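Local atomic coordinates of transcriptional activator II (Enterobacteria phage lambda, PDB entry 1ZS4), a protein that binds promoter DNA as a homotetramer and activates transcription of the phage repressor and integrase genes, so establishing latency. Residues T27-T30 and A31-V34. Sequence-based numbering, arbitrary orientation.
With nucleotides of chain A.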
loop_
_atom_site.group_PDB
_atom_site.type_symbol
_atom_site.label_atom_id
_atom_site.label_comp_id
_atom_site.label_asym_id
_atom_site.label_seq_id
_atom_site.Cartn_x
_atom_site.Cartn_y
_atom_site.Cartn_z
ATOM N N THR C 27 -17.170 -26.745 -7.399
ATOM C CA THR C 27 -15.963 -26.096 -7.902
ATOM C C THR C 27 -16.203 -25.437 -9.257
ATOM O O THR C 27 -15.859 -24.262 -9.449
ATOM C CB THR C 27 -14.782 -27.098 -7.952
ATOM O OG1 THR C 27 -14.489 -27.532 -6.612
ATOM C CG2 THR C 27 -13.514 -26.454 -8.552
ATOM N N GLU C 28 -16.791 -26.169 -10.203
ATOM C CA GLU C 28 -17.080 -25.569 -11.516
ATOM C C GLU C 28 -18.042 -24.388 -11.350
ATOM O O GLU C 28 -17.839 -23.336 -11.947
ATOM C CB GLU C 28 -17.685 -26.613 -12.462
ATOM C CG GLU C 28 -18.343 -26.038 -13.741
ATOM C CD GLU C 28 -17.366 -25.319 -14.656
ATOM O OE1 GLU C 28 -16.140 -25.502 -14.497
ATOM O OE2 GLU C 28 -17.821 -24.578 -15.559
ATOM N N LYS C 29 -19.080 -24.549 -10.533
ATOM C CA LYS C 29 -20.037 -23.459 -10.333
ATOM C C LYS C 29 -19.357 -22.237 -9.719
ATOM O O LYS C 29 -19.642 -21.099 -10.102
ATOM C CB LYS C 29 -21.225 -23.925 -9.475
ATOM C CG LYS C 29 -22.175 -24.882 -10.213
ATOM C CD LYS C 29 -22.764 -24.228 -11.472
ATOM C CE LYS C 29 -23.583 -25.208 -12.332
ATOM N NZ LYS C 29 -22.746 -26.195 -13.109
ATOM N N THR C 30 -18.458 -22.464 -8.765
ATOM C CA THR C 30 -17.735 -21.347 -8.151
ATOM C C THR C 30 -16.863 -20.692 -9.213
ATOM O O THR C 30 -16.791 -19.465 -9.294
ATOM C CB THR C 30 -16.816 -21.824 -6.991
ATOM O OG1 THR C 30 -17.626 -22.338 -5.928
ATOM C CG2 THR C 30 -15.956 -20.661 -6.451
ATOM N N ALA C 31 -16.200 -21.508 -10.030
ATOM C CA ALA C 31 -15.339 -20.974 -11.084
ATOM C C ALA C 31 -16.148 -20.085 -12.022
ATOM O O ALA C 31 -15.731 -18.978 -12.354
ATOM C CB ALA C 31 -14.706 -22.104 -11.860
ATOM N N GLU C 32 -17.304 -20.581 -12.453
ATOM C CA GLU C 32 -18.155 -19.817 -13.358
ATOM C C GLU C 32 -18.527 -18.466 -12.777
ATOM O O GLU C 32 -18.512 -17.456 -13.486
ATOM C CB GLU C 32 -19.430 -20.594 -13.669
ATOM C CG GLU C 32 -19.190 -21.813 -14.525
ATOM C CD GLU C 32 -20.451 -22.645 -14.706
ATOM O OE1 GLU C 32 -21.565 -22.116 -14.472
ATOM O OE2 GLU C 32 -20.328 -23.829 -15.094
ATOM N N ALA C 33 -18.855 -18.446 -11.486
ATOM C CA ALA C 33 -19.252 -17.203 -10.839
ATOM C C ALA C 33 -18.074 -16.238 -10.654
ATOM O O ALA C 33 -18.219 -15.031 -10.826
ATOM C CB ALA C 33 -19.928 -17.509 -9.491
ATOM N N VAL C 34 -16.902 -16.773 -10.321
ATOM C CA VAL C 34 -15.723 -15.938 -10.113
ATOM C C VAL C 34 -15.123 -15.458 -11.420
ATOM O O VAL C 34 -14.539 -14.377 -11.492
ATOM C CB VAL C 34 -14.666 -16.707 -9.311
ATOM C CG1 VAL C 34 -13.337 -15.940 -9.288
ATOM C CG2 VAL C 34 -15.181 -16.912 -7.899
ATOM P P DG A 7 -17.069 -29.928 -9.327
ATOM O OP1 DG A 7 -18.088 -29.491 -8.360
ATOM O OP2 DG A 7 -16.704 -29.034 -10.459
ATOM O "O5'" DG A 7 -15.736 -30.267 -8.541
ATOM C "C5'" DG A 7 -15.715 -31.313 -7.584
ATOM C "C4'" DG A 7 -14.336 -31.929 -7.486
ATOM O "O4'" DG A 7 -14.029 -32.659 -8.708
ATOM C "C3'" DG A 7 -13.207 -30.897 -7.356
ATOM O "O3'" DG A 7 -12.155 -31.498 -6.596
ATOM C "C2'" DG A 7 -12.814 -30.636 -8.803
ATOM C "C1'" DG A 7 -12.972 -32.021 -9.416
ATOM N N9 DG A 7 -13.261 -32.078 -10.847
ATOM C C8 DG A 7 -14.112 -31.273 -11.564
ATOM N N7 DG A 7 -14.123 -31.553 -12.846
ATOM C C5 DG A 7 -13.230 -32.608 -12.975
ATOM C C6 DG A 7 -12.824 -33.342 -14.126
ATOM O O6 DG A 7 -13.179 -33.199 -15.308
ATOM N N1 DG A 7 -11.910 -34.333 -13.801
ATOM C C2 DG A 7 -11.442 -34.591 -12.534
ATOM N N2 DG A 7 -10.557 -35.595 -12.424
ATOM N N3 DG A 7 -11.810 -33.919 -11.459
ATOM C C4 DG A 7 -12.698 -32.949 -11.749
#
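This is a local i to i+4 contact within helix 27-34, the first helix of the predicted helix-turn-helix motif, whose N-terminal end meets a DNA phosphate. Four backbone hydrogen bonds join T27-T30 to A31-V34: A31 N donates to T27 O (2.8 Å), and the series ends with V34 N on T30 O (2.9 Å). The first-turn amides T27 N and E28 N, which have no carbonyl a turn earlier in this helix to bond, each donate to the phosphate of DG7 of chain A, T27 N to OP1 (3.1 Å) and E28 N to OP2 (2.9 Å); the helix dipole probably favours this anion. T27 suits the site: its short side chain lets CB lie against O5' of DG7, while OG1 is hydrogen-bonded to K45 NZ. On the inner face, T30 and A31 are compact enough to pack on I41 of helix 38-47, and T30 OG1 is hydrogen-bonded to G26 O. V34 lies alongside T30 and touches V58 of a second subunit. The outer face carries charge: the K29 chain, bent at chi2 (-59°) and again at chi4, leaves NZ in a long salt bridge with E32 OE2 (3.9 Å). One of the acids E28 and E32 probably holds a proton, since two carboxylates would repel, and their OE2 atoms lie 2.7 Å apart, the carboxylate planes 68° to each other.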